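Rifamycin polyketide synthase (Amycolatopsis mediterranei, PDB 4LN9) probably catalyses, through this double-hotdog dehydratase domain, the stereospecific removal of water from a polyketide intermediate in the terminal module of rifamycin biosynthesis. Local coordinates at residues Gly269-Ala274 against Val304-Ser309; Gly161-Asp166 against Ser293-Asp298; Cys96-Glu101 against Val154-Pro159; Glu214-Ile219 against Arg281-Lys286; Pro79-Val84 against Phe265-Leu270. All blocks are in the same frame, centred on the assembly; numbering follows the deposited sequence.

Interaction 1 (Gly269-Ala274 against Val304-Ser309)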
# COMPACT_ATOMS: atom_id res chain seq x y z
N GLY A 269 -25.01 10.33 1.24
CA GLY A 269 -24.80 11.76 1.48
C GLY A 269 -24.33 12.07 2.89
O GLY A 269 -24.92 12.90 3.59
N LEU A 270 -23.22 11.45 3.29
CA LEU A 270 -22.61 11.77 4.56
C LEU A 270 -21.46 12.77 4.45
O LEU A 270 -20.53 12.59 3.66
CB LEU A 270 -22.15 10.51 5.31
CG LEU A 270 -21.63 10.94 6.68
CD1 LEU A 270 -22.44 10.36 7.84
CD2 LEU A 270 -20.13 10.67 6.86
N ARG A 271 -21.57 13.85 5.22
CA ARG A 271 -20.54 14.89 5.25
C ARG A 271 -20.08 15.13 6.67
O ARG A 271 -20.89 15.40 7.56
CB ARG A 271 -21.10 16.19 4.69
CG ARG A 271 -21.16 16.24 3.17
CD ARG A 271 -21.84 17.52 2.72
NE ARG A 271 -22.12 17.50 1.29
CZ ARG A 271 -23.15 16.86 0.74
NH1 ARG A 271 -24.04 16.24 1.51
NH2 ARG A 271 -23.31 16.86 -0.57
N LEU A 272 -18.77 15.22 6.85
CA LEU A 272 -18.20 15.64 8.12
C LEU A 272 -17.70 17.07 8.01
O LEU A 272 -16.97 17.41 7.08
CB LEU A 272 -17.06 14.72 8.52
CG LEU A 272 -16.32 15.15 9.79
CD1 LEU A 272 -17.12 14.75 11.02
CD2 LEU A 272 -14.92 14.55 9.83
N HIS A 273 -18.23 17.95 8.87
CA HIS A 273 -18.04 19.38 8.67
C HIS A 273 -17.00 19.93 9.60
O HIS A 273 -16.30 20.88 9.26
CB HIS A 273 -19.36 20.13 8.86
CG HIS A 273 -20.44 19.70 7.89
ND1 HIS A 273 -20.47 20.11 6.61
CD2 HIS A 273 -21.48 18.79 8.04
CE1 HIS A 273 -21.51 19.53 5.98
NE2 HIS A 273 -22.15 18.76 6.87
N ALA A 274 -16.93 19.37 10.80
CA ALA A 274 -15.97 19.81 11.80
C ALA A 274 -15.40 18.60 12.53
O ALA A 274 -16.15 17.73 12.97
CB ALA A 274 -16.63 20.77 12.78
N VAL A 304 -21.37 19.68 12.64
CA VAL A 304 -20.38 18.61 12.75
C VAL A 304 -20.58 17.50 11.72
O VAL A 304 -19.64 17.12 11.02
CB VAL A 304 -20.34 18.01 14.17
CG1 VAL A 304 -19.34 16.86 14.24
CG2 VAL A 304 -19.99 19.09 15.19
N VAL A 305 -21.80 16.98 11.61
CA VAL A 305 -22.10 15.96 10.60
C VAL A 305 -23.52 16.09 10.04
O VAL A 305 -24.44 16.50 10.75
CB VAL A 305 -21.86 14.53 11.14
CG1 VAL A 305 -22.52 14.35 12.51
CG2 VAL A 305 -22.37 13.49 10.16
N THR A 306 -23.65 15.91 8.73
CA THR A 306 -24.96 15.76 8.13
C THR A 306 -25.05 14.45 7.36
O THR A 306 -24.07 14.00 6.76
CB THR A 306 -25.31 16.92 7.18
OG1 THR A 306 -24.28 17.07 6.20
CG2 THR A 306 -25.46 18.22 7.97
N LEU A 307 -26.22 13.83 7.41
CA LEU A 307 -26.44 12.56 6.73
C LEU A 307 -27.78 12.61 6.00
O LEU A 307 -28.82 12.82 6.62
CB LEU A 307 -26.45 11.42 7.76
CG LEU A 307 -26.87 10.04 7.26
CD1 LEU A 307 -26.02 9.64 6.06
CD2 LEU A 307 -26.75 9.01 8.37
N ASP A 308 -27.74 12.52 4.67
CA ASP A 308 -28.96 12.62 3.87
C ASP A 308 -29.88 11.43 4.13
O ASP A 308 -31.08 11.60 4.34
CB ASP A 308 -28.63 12.71 2.38
CG ASP A 308 -28.03 14.05 1.99
OD1 ASP A 308 -28.12 15.00 2.79
OD2 ASP A 308 -27.48 14.15 0.87
N SER A 309 -29.30 10.24 4.16
CA SER A 309 -30.08 9.01 4.22
C SER A 309 -29.25 7.84 4.77
O SER A 309 -28.12 7.61 4.34
CB SER A 309 -30.64 8.66 2.84
OG SER A 309 -31.40 7.47 2.88
O HOH W 1 -24.97 15.46 4.03

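Interaction 2 (Gly161-Asp166 against Ser293-Asp298)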
# COMPACT_ATOMS: atom_id res chain seq x y z
N GLY A 161 -22.93 25.86 5.16
CA GLY A 161 -22.49 26.93 6.05
C GLY A 161 -22.83 26.62 7.49
O GLY A 161 -21.98 26.18 8.26
N THR A 162 -24.11 26.73 7.80
CA THR A 162 -24.59 26.55 9.15
C THR A 162 -25.68 25.48 9.14
O THR A 162 -26.20 25.13 8.08
CB THR A 162 -25.15 27.87 9.71
OG1 THR A 162 -26.05 28.44 8.75
CG2 THR A 162 -24.01 28.86 9.95
N ALA A 163 -25.94 24.88 10.30
CA ALA A 163 -27.01 23.90 10.44
C ALA A 163 -28.34 24.47 9.93
O ALA A 163 -28.59 25.67 10.06
CB ALA A 163 -27.14 23.47 11.89
N ALA A 164 -29.19 23.62 9.37
CA ALA A 164 -30.49 24.08 8.90
C ALA A 164 -31.47 24.21 10.06
O ALA A 164 -32.16 25.23 10.19
CB ALA A 164 -31.03 23.14 7.83
N PHE A 165 -31.47 23.22 10.94
CA PHE A 165 -32.37 23.20 12.09
C PHE A 165 -31.91 24.19 13.16
O PHE A 165 -30.72 24.47 13.29
CB PHE A 165 -32.42 21.78 12.67
CG PHE A 165 -33.36 21.64 13.84
CD1 PHE A 165 -34.73 21.50 13.63
CD2 PHE A 165 -32.89 21.70 15.14
CE1 PHE A 165 -35.60 21.40 14.70
CE2 PHE A 165 -33.75 21.60 16.21
CZ PHE A 165 -35.11 21.44 15.99
N ASP A 166 -32.87 24.76 13.88
CA ASP A 166 -32.58 25.73 14.93
C ASP A 166 -32.15 25.04 16.23
O ASP A 166 -32.97 24.82 17.13
CB ASP A 166 -33.79 26.61 15.19
CG ASP A 166 -33.48 27.78 16.11
OD1 ASP A 166 -32.30 27.96 16.46
OD2 ASP A 166 -34.42 28.53 16.45
N SER A 293 -32.39 10.42 8.58
CA SER A 293 -31.45 11.50 8.26
C SER A 293 -30.93 12.10 9.55
O SER A 293 -31.55 11.93 10.60
CB SER A 293 -32.15 12.58 7.43
OG SER A 293 -33.18 13.20 8.17
N LEU A 294 -29.75 12.69 9.51
CA LEU A 294 -29.12 13.20 10.72
C LEU A 294 -28.49 14.56 10.47
O LEU A 294 -27.93 14.81 9.40
CB LEU A 294 -28.07 12.21 11.24
CG LEU A 294 -27.11 12.71 12.33
CD1 LEU A 294 -27.84 12.89 13.65
CD2 LEU A 294 -25.94 11.76 12.50
N GLU A 295 -28.69 15.49 11.41
CA GLU A 295 -27.89 16.71 11.49
C GLU A 295 -27.42 16.85 12.93
O GLU A 295 -28.18 16.60 13.86
CB GLU A 295 -28.74 17.93 11.09
CG GLU A 295 -27.96 19.23 10.97
CD GLU A 295 -28.77 20.35 10.30
OE1 GLU A 295 -29.89 20.63 10.76
OE2 GLU A 295 -28.25 20.97 9.35
N ALA A 296 -26.13 17.13 13.11
CA ALA A 296 -25.57 17.25 14.44
C ALA A 296 -24.64 18.46 14.53
O ALA A 296 -23.94 18.79 13.58
CB ALA A 296 -24.83 15.98 14.83
N VAL A 297 -24.77 19.21 15.63
CA VAL A 297 -23.91 20.36 15.88
C VAL A 297 -23.13 20.17 17.18
O VAL A 297 -23.49 19.33 18.01
CB VAL A 297 -24.72 21.68 15.98
CG1 VAL A 297 -25.42 21.98 14.66
CG2 VAL A 297 -25.72 21.62 17.13
N ASP A 298 -22.02 20.89 17.32
CA ASP A 298 -21.32 20.92 18.61
C ASP A 298 -21.94 21.96 19.53
O ASP A 298 -22.93 22.61 19.17
CB ASP A 298 -19.82 21.17 18.42
CG ASP A 298 -19.52 22.49 17.73
OD1 ASP A 298 -20.29 23.46 17.92
OD2 ASP A 298 -18.46 22.59 17.07

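Interaction 3 (Cys96-Glu101 against Val154-Pro159)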
# COMPACT_ATOMS: atom_id res chain seq x y z
N CYS A 96 -11.44 14.26 -1.60
CA CYS A 96 -12.81 13.81 -1.86
C CYS A 96 -13.51 13.49 -0.54
O CYS A 96 -13.77 12.32 -0.26
CB CYS A 96 -12.79 12.54 -2.70
SG CYS A 96 -12.41 12.77 -4.45
N PRO A 97 -13.85 14.52 0.24
CA PRO A 97 -14.30 14.28 1.61
C PRO A 97 -15.77 13.84 1.72
O PRO A 97 -16.19 13.39 2.79
CB PRO A 97 -14.10 15.64 2.28
CG PRO A 97 -14.25 16.62 1.16
CD PRO A 97 -13.68 15.95 -0.05
N VAL A 98 -16.54 13.97 0.65
CA VAL A 98 -17.98 13.70 0.72
C VAL A 98 -18.31 12.24 0.44
O VAL A 98 -17.93 11.70 -0.60
CB VAL A 98 -18.78 14.60 -0.24
CG1 VAL A 98 -20.26 14.23 -0.21
CG2 VAL A 98 -18.59 16.07 0.12
N LEU A 99 -19.00 11.60 1.38
CA LEU A 99 -19.42 10.22 1.20
C LEU A 99 -20.76 10.14 0.46
O LEU A 99 -21.83 10.21 1.07
CB LEU A 99 -19.49 9.49 2.55
CG LEU A 99 -19.68 7.97 2.52
CD1 LEU A 99 -18.66 7.31 1.60
CD2 LEU A 99 -19.59 7.38 3.93
N ASP A 100 -20.67 10.07 -0.86
CA ASP A 100 -21.84 10.04 -1.74
C ASP A 100 -22.68 8.82 -1.42
O ASP A 100 -23.89 8.92 -1.20
CB ASP A 100 -21.37 9.99 -3.20
CG ASP A 100 -22.43 10.46 -4.19
OD1 ASP A 100 -23.52 10.89 -3.75
OD2 ASP A 100 -22.16 10.40 -5.41
N GLU A 101 -22.02 7.68 -1.28
CA GLU A 101 -22.69 6.41 -1.00
C GLU A 101 -21.73 5.42 -0.36
O GLU A 101 -20.54 5.39 -0.67
CB GLU A 101 -23.27 5.84 -2.30
CG GLU A 101 -24.08 4.56 -2.12
CD GLU A 101 -24.81 4.16 -3.39
OE1 GLU A 101 -24.53 4.74 -4.45
OE2 GLU A 101 -25.70 3.28 -3.30
N VAL A 154 -16.81 11.82 -3.25
CA VAL A 154 -16.84 12.89 -4.24
C VAL A 154 -16.26 14.17 -3.65
O VAL A 154 -16.23 14.33 -2.43
CB VAL A 154 -18.27 13.16 -4.75
CG1 VAL A 154 -18.86 11.90 -5.36
CG2 VAL A 154 -19.15 13.68 -3.63
N PRO A 155 -15.77 15.07 -4.51
CA PRO A 155 -15.25 16.33 -3.99
C PRO A 155 -16.38 17.20 -3.45
O PRO A 155 -17.55 16.93 -3.72
CB PRO A 155 -14.62 16.99 -5.23
CG PRO A 155 -14.53 15.91 -6.27
CD PRO A 155 -15.67 14.99 -5.97
N GLU A 156 -16.04 18.11 -2.53
CA GLU A 156 -17.02 19.08 -2.06
C GLU A 156 -17.09 20.25 -3.02
O GLU A 156 -16.20 21.10 -3.04
CB GLU A 156 -16.63 19.58 -0.67
CG GLU A 156 -17.64 20.53 -0.06
CD GLU A 156 -18.71 19.80 0.73
OE1 GLU A 156 -18.56 19.67 1.96
OE2 GLU A 156 -19.67 19.30 0.10
N ASN A 157 -18.09 20.25 -3.90
CA ASN A 157 -18.26 21.33 -4.87
C ASN A 157 -18.59 22.65 -4.18
O ASN A 157 -18.18 23.72 -4.62
CB ASN A 157 -19.37 20.98 -5.86
CG ASN A 157 -20.64 20.53 -5.16
OD1 ASN A 157 -20.60 19.87 -4.13
ND2 ASN A 157 -21.79 20.90 -5.73
N ARG A 158 -19.37 22.55 -3.11
CA ARG A 158 -19.97 23.71 -2.47
C ARG A 158 -20.22 23.34 -1.01
O ARG A 158 -20.97 22.41 -0.72
CB ARG A 158 -21.31 24.04 -3.15
CG ARG A 158 -21.97 25.31 -2.65
CD ARG A 158 -23.31 25.53 -3.33
NE ARG A 158 -23.15 25.96 -4.72
CZ ARG A 158 -23.54 25.24 -5.77
NH1 ARG A 158 -24.06 24.04 -5.59
NH2 ARG A 158 -23.46 25.75 -6.99
N PRO A 159 -19.49 23.99 -0.09
CA PRO A 159 -19.65 23.69 1.34
C PRO A 159 -21.06 24.00 1.84
O PRO A 159 -21.77 24.80 1.23
CB PRO A 159 -18.64 24.64 1.99
CG PRO A 159 -18.60 25.81 1.07
CD PRO A 159 -18.73 25.23 -0.31

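Interaction 4 (Glu214-Ile219 against Arg281-Lys286)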
# COMPACT_ATOMS: atom_id res chain seq x y z
N GLU A 214 -39.58 13.30 14.89
CA GLU A 214 -38.22 13.80 15.12
C GLU A 214 -37.69 13.27 16.45
O GLU A 214 -38.39 13.32 17.46
CB GLU A 214 -38.21 15.33 15.15
CG GLU A 214 -38.75 16.00 13.90
CD GLU A 214 -38.90 17.50 14.07
OE1 GLU A 214 -39.87 17.93 14.74
OE2 GLU A 214 -38.04 18.25 13.56
N THR A 215 -36.43 12.84 16.46
CA THR A 215 -35.74 12.51 17.71
C THR A 215 -34.61 13.50 17.96
O THR A 215 -33.75 13.70 17.10
CB THR A 215 -35.17 11.09 17.66
OG1 THR A 215 -36.22 10.14 17.44
CG2 THR A 215 -34.46 10.75 18.97
N PHE A 216 -34.62 14.13 19.13
CA PHE A 216 -33.55 15.04 19.53
C PHE A 216 -32.75 14.41 20.67
O PHE A 216 -33.30 13.69 21.50
CB PHE A 216 -34.14 16.37 19.99
CG PHE A 216 -34.95 17.06 18.93
CD1 PHE A 216 -34.33 17.66 17.84
CD2 PHE A 216 -36.34 17.02 18.95
CE1 PHE A 216 -35.07 18.26 16.84
CE2 PHE A 216 -37.08 17.65 17.97
CZ PHE A 216 -36.45 18.25 16.90
N ALA A 217 -31.43 14.61 20.66
CA ALA A 217 -30.60 14.02 21.71
C ALA A 217 -29.35 14.85 21.99
O ALA A 217 -28.85 15.56 21.11
CB ALA A 217 -30.23 12.59 21.36
N GLU A 218 -28.90 14.79 23.23
CA GLU A 218 -27.54 15.20 23.56
C GLU A 218 -26.66 13.97 23.70
O GLU A 218 -27.03 12.98 24.33
CB GLU A 218 -27.52 16.04 24.83
CG GLU A 218 -28.26 17.37 24.70
CD GLU A 218 -28.10 18.28 25.91
OE1 GLU A 218 -27.06 18.19 26.60
OE2 GLU A 218 -28.95 19.17 26.08
N ILE A 219 -25.53 14.01 23.00
CA ILE A 219 -24.60 12.89 22.97
C ILE A 219 -23.27 13.38 23.51
O ILE A 219 -22.82 14.48 23.17
CB ILE A 219 -24.37 12.40 21.53
CG1 ILE A 219 -25.70 12.30 20.78
CG2 ILE A 219 -23.64 11.06 21.53
CD1 ILE A 219 -26.63 11.23 21.30
N ARG A 281 -25.30 18.02 19.83
CA ARG A 281 -26.76 18.04 19.78
C ARG A 281 -27.21 17.53 18.42
O ARG A 281 -26.65 17.92 17.40
CB ARG A 281 -27.27 19.47 19.97
CG ARG A 281 -26.87 20.13 21.29
CD ARG A 281 -27.40 21.55 21.35
NE ARG A 281 -26.72 22.34 22.37
CZ ARG A 281 -26.97 23.62 22.63
NH1 ARG A 281 -27.88 24.29 21.92
NH2 ARG A 281 -26.29 24.25 23.58
N VAL A 282 -28.17 16.62 18.42
CA VAL A 282 -28.56 15.92 17.20
C VAL A 282 -30.06 15.96 16.95
O VAL A 282 -30.86 16.01 17.90
CB VAL A 282 -28.07 14.45 17.22
CG1 VAL A 282 -26.62 14.37 17.68
CG2 VAL A 282 -28.96 13.61 18.12
N ARG A 283 -30.44 16.11 15.68
CA ARG A 283 -31.81 15.86 15.24
C ARG A 283 -31.83 14.69 14.25
O ARG A 283 -31.13 14.71 13.24
CB ARG A 283 -32.41 17.10 14.57
CG ARG A 283 -33.76 16.85 13.91
CD ARG A 283 -34.23 18.06 13.11
NE ARG A 283 -35.56 17.87 12.54
CZ ARG A 283 -35.79 17.39 11.32
NH1 ARG A 283 -34.78 17.02 10.56
NH2 ARG A 283 -37.03 17.30 10.87
N VAL A 284 -32.62 13.67 14.57
CA VAL A 284 -32.78 12.53 13.67
C VAL A 284 -34.22 12.43 13.17
O VAL A 284 -35.16 12.50 13.96
CB VAL A 284 -32.37 11.21 14.35
CG1 VAL A 284 -32.58 10.04 13.40
CG2 VAL A 284 -30.91 11.27 14.79
N ALA A 285 -34.39 12.35 11.85
CA ALA A 285 -35.72 12.26 11.25
C ALA A 285 -35.83 11.17 10.19
O ALA A 285 -34.84 10.52 9.85
CB ALA A 285 -36.13 13.61 10.67
N LYS A 286 -37.02 11.02 9.63
CA LYS A 286 -37.30 9.98 8.63
C LYS A 286 -37.70 10.60 7.29
O LYS A 286 -38.84 11.03 7.11
CB LYS A 286 -38.42 9.07 9.12
CG LYS A 286 -37.98 8.03 10.14
CD LYS A 286 -38.89 8.03 11.36
CE LYS A 286 -38.51 6.92 12.33
NZ LYS A 286 -38.92 7.26 13.73
O HOH W 2 -36.86 9.96 14.60

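Interaction 5 (Pro79-Val84 against Phe265-Leu270)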
# COMPACT_ATOMS: atom_id res chain seq x y z
N PRO A 79 -18.34 -1.08 14.19
CA PRO A 79 -19.62 -0.47 13.84
C PRO A 79 -19.61 0.03 12.39
O PRO A 79 -18.56 0.44 11.88
CB PRO A 79 -19.73 0.71 14.81
CG PRO A 79 -18.33 1.00 15.22
CD PRO A 79 -17.64 -0.33 15.25
N GLY A 80 -20.77 0.02 11.76
CA GLY A 80 -20.97 0.75 10.50
C GLY A 80 -20.32 2.12 10.49
O GLY A 80 -19.78 2.56 9.48
N THR A 81 -20.41 2.83 11.62
CA THR A 81 -19.89 4.19 11.71
C THR A 81 -18.36 4.22 11.68
O THR A 81 -17.76 5.22 11.28
CB THR A 81 -20.38 4.90 12.99
OG1 THR A 81 -20.05 4.10 14.14
CG2 THR A 81 -21.89 5.09 12.93
N GLY A 82 -17.73 3.14 12.14
CA GLY A 82 -16.28 3.02 12.04
C GLY A 82 -15.84 2.91 10.59
O GLY A 82 -14.84 3.49 10.19
N LEU A 83 -16.62 2.17 9.81
CA LEU A 83 -16.37 2.04 8.38
C LEU A 83 -16.57 3.37 7.66
O LEU A 83 -15.76 3.76 6.81
CB LEU A 83 -17.27 0.96 7.78
CG LEU A 83 -17.04 -0.43 8.37
CD1 LEU A 83 -17.85 -1.48 7.63
CD2 LEU A 83 -15.55 -0.77 8.33
N VAL A 84 -17.62 4.09 8.04
CA VAL A 84 -17.87 5.44 7.54
C VAL A 84 -16.68 6.37 7.81
O VAL A 84 -16.24 7.10 6.92
CB VAL A 84 -19.14 6.05 8.16
CG1 VAL A 84 -19.23 7.54 7.84
CG2 VAL A 84 -20.38 5.32 7.65
N PHE A 265 -27.32 -0.42 6.71
CA PHE A 265 -27.14 -1.08 5.41
C PHE A 265 -26.56 -0.15 4.35
O PHE A 265 -25.46 -0.38 3.85
CB PHE A 265 -28.45 -1.71 4.94
CG PHE A 265 -28.37 -2.33 3.57
CD1 PHE A 265 -29.18 -1.87 2.54
CD2 PHE A 265 -27.56 -3.43 3.33
CE1 PHE A 265 -29.13 -2.45 1.28
CE2 PHE A 265 -27.49 -4.00 2.08
CZ PHE A 265 -28.28 -3.51 1.05
N ALA A 266 -27.29 0.92 4.03
CA ALA A 266 -26.87 1.85 2.99
C ALA A 266 -26.81 3.29 3.49
O ALA A 266 -27.81 3.85 3.93
CB ALA A 266 -27.78 1.74 1.78
N TRP A 267 -25.64 3.91 3.32
CA TRP A 267 -25.43 5.31 3.69
C TRP A 267 -25.47 6.15 2.45
O TRP A 267 -24.78 5.85 1.48
CB TRP A 267 -24.06 5.46 4.35
CG TRP A 267 -23.91 4.71 5.64
CD1 TRP A 267 -23.74 3.34 5.82
CD2 TRP A 267 -23.84 5.28 6.99
NE1 TRP A 267 -23.58 3.04 7.15
CE2 TRP A 267 -23.65 4.15 7.91
CE3 TRP A 267 -23.93 6.56 7.52
CZ2 TRP A 267 -23.58 4.33 9.28
CZ3 TRP A 267 -23.83 6.72 8.90
CH2 TRP A 267 -23.66 5.63 9.76
N ASN A 268 -26.12 7.30 2.53
CA ASN A 268 -26.17 8.22 1.40
C ASN A 268 -25.98 9.66 1.85
O ASN A 268 -26.64 10.12 2.78
CB ASN A 268 -27.51 8.07 0.67
CG ASN A 268 -27.67 6.71 0.02
OD1 ASN A 268 -28.38 5.84 0.54
ND2 ASN A 268 -27.01 6.51 -1.11
N GLY A 269 -25.01 10.33 1.24
CA GLY A 269 -24.80 11.76 1.48
C GLY A 269 -24.33 12.07 2.89
O GLY A 269 -24.92 12.90 3.59
N LEU A 270 -23.22 11.45 3.29
CA LEU A 270 -22.61 11.77 4.56
C LEU A 270 -21.46 12.77 4.45
O LEU A 270 -20.53 12.59 3.66
CB LEU A 270 -22.15 10.51 5.31
CG LEU A 270 -21.63 10.94 6.68
CD1 LEU A 270 -22.44 10.36 7.84
CD2 LEU A 270 -20.13 10.67 6.86

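Interaction 1 (Gly269-Ala274 against Val304-Ser309)
H273 reaches back across the end of its strand to T306, its NE2 2.8 Å from T306 OG1 in a nearly straight hydrogen bond that either partner could donate. The hydroxyl sits at the edge of the imidazole, near its plane, and the two side chains meet at about a right angle. T306 holds OG1 between its backbone N and carbonyl carbon (chi1 55°), which turns the oxygen to H273. The same OG1 is 2.8 Å from water 1, and the water accepts from R271 NH1 at 2.8 Å, in the plane of the guanidinium, and probably donates to G269 O. R271 NH1 stays 4.1 Å from D308 OD2, too far for a salt bridge. On the face bearing L270, L272, V305 and L307 the packing is apolar, with L270 CD1 3.9 Å from V305 CG2. R271 and T306 exchange both backbone bonds, and H273 N adds a short one of 2.7 Å to V304 O. G269, with positive phi, and L270 together face L99 in a G1 beta bulge. These are neighbouring antiparallel strands of a hotdog sheet, with an apolar face, from which L270 packs on helix 80-93, and a polar face opposite.

Interaction 2 (Gly161-Asp166 against Ser293-Asp298)
The A164 N to E295 OE2 hydrogen bond, at 2.8 Å and close to straight, leads a two-pronged grip on the E295 carboxylate. The next amide along, F165 N, gives its hydrogen to the other oxygen, E295 OE1, at 3.0 Å. Both oxygens are met on their syn side, with the donors lifted 27° and 21° from the carboxylate plane, so two successive peptide N-H groups fix the rotation of the acid and would be expected to favour its charged form. E295 gets there by stretching out from the strand: CG stands anti to the backbone N (chi1 -173°) and the chain runs on extended to the carboxylate. Carbon atoms close in beside the oxygens, A163 CA 3.4 Å from E295 OE2 and F165 CB 3.4 Å from E295 OE1. Two residues along the strand, V297 CG1 touches A163 CB at 3.6 Å, an apolar patch next to the polar one. The ring of F165 turns away from strand 293-297 to meet F216, F167 and R283. The arrangement is a carboxylate bridging consecutive main-chain amides, which pins an irregular surface segment, probably part of the linker between the two hotdogs, across a strand of the second hotdog sheet.

Interaction 3 (Cys96-Glu101 against Val154-Pro159)
The carboxylate of E156 has V98 CG2 over one face, the methyl 3.4 Å from OE2 and 3.8 Å from CD, with the two side chains crossing at about a right angle. A bend in the glutamate chain (chi2 88°) folds the acid back over the valine. The second carboxylate, that of D100, takes V154 CG1 obliquely, at 3.6 Å from OD2. V154 spreads its two methyls between partners: CG1 goes to D100, whereas CG2, held between the backbone N and carbonyl carbon, presses on V98 CB at 3.5 Å and V98 CG1 at 3.6 Å. V98 and V154 are joined as an antiparallel hydrogen-bonded pair, with V154 N to V98 O at 2.9 Å and the return bond from V98 N to V154 O at 3.1 Å. Beyond this pair the backbones stay close at C96 and P155, though without further backbone hydrogen bonds between the two segments; C96 SG lies against P155 CG, and P97 CD packs beside the backbone of E156. An inverse gamma turn centred on L99 and a classic bulge at D100 and E101 against V152 break the regular strand here. E156 OE2 has R271 NE as its salt-bridge partner; the methyl shields one side of the acid, which may modestly favour that pairing.

Interaction 4 (Glu214-Ile219 against Arg281-Lys286)
E214 OE2 is held side-on by R283, which directs both NE, at 2.7 Å, and NH2, at 3.0 Å, to this one oxygen. The NE bond uses the anti lone pair of OE2, and the oxygen lies in the guanidinium plane, while the carboxylate itself is turned 71° from that plane. The other oxygen, E214 OE1, pairs with R207, so the acid is shared between arginines from either neighbouring strand. R283 leaves its strand with CG anti to the backbone N (chi1 172°) and runs extended to NE, side by side with F216; its CG comes 3.5 Å from F216 CE1. The F216 ring also packs on P172, from the loop that follows strand 146-154.

Behind these groups the backbone sets the spacing. T215 and V284 exchange two hydrogen bonds of 2.8 Å, both nearly straight and in the carbonyl planes, and A217 and V282 form a second hydrogen-bonded pair. Water 2 joins T215 OG1 to V284 O at the edge of the pairing. On the face opposite R283, V282 divides its methyls, CG2 against A217 CB at 3.6 Å and CG1 against I219 CG1 at 3.8 Å. That face looks to helix 236-251, where A217 touches S245, I219 touches L238 and A241, and V284 touches T246. The E214-R283 salt bridge lies on the face away from that helix. An antiparallel sheet wrapped round a central helix is the hallmark of the hotdog fold, here the second of the two.

Interaction 5 (Pro79-Val84 against Phe265-Leu270)
A CH-pi contact dominates: V84 CG2 stands over the centre of the six-membered ring of W267, 3.5 Å from its centroid and 11° off the ring normal. The valine places CG1 anti to its backbone N (chi1 169°), which turns CG2 onto the indole and CG1 toward L270. The two side chains meet at about a right angle, so the methyl drops onto the aromatic face instead of sliding along it.

Apolar packing adjoins this contact. V84 CG1 and L270 CD2 meet tip to tip at 3.4 Å, closer than usual for two methyls. T81 CG2 comes obliquely to the benzo ring, 3.7 Å from W267 CH2, and the backbone of G80 comes up obliquely to W267 CZ2.

Polar groups play little part. W267 NE1 is buried here with no partner in the model, while T81 OG1 bonds to P236 O at the start of helix 236-251. The same indole also touches L243 of that helix, L307, L310 and I104. Helix 80-93 is the central helix of the first hotdog and strand 263-272 belongs to the second, so the tryptophan wedges into the core where the two halves of a double-hotdog fold join.

How the interactions relate
Strand 263-272 ties interactions 1, 3 and 5 together. G269 and L270 are shared by interactions 1 and 5, and L270 N bonds to L99 O of interaction 3 at 2.9 Å, where strands 263-272 and 98-104, probably of different hotdogs, adjoin; the centres of interactions 3 and 1 lie about 10 Å apart. From interaction 1 the sheet continues through L307 N to L294 O (2.8 Å) into interaction 2, then through S293 N to A285 O (2.8 Å) into interaction 4. The loop side is also linked, F165 CZ lying 3.3 Å from F216 CE1. Interactions 3 and 4 are farthest apart, about 23 Å between centres, whereas interaction 5 sits nearest the chain's centre.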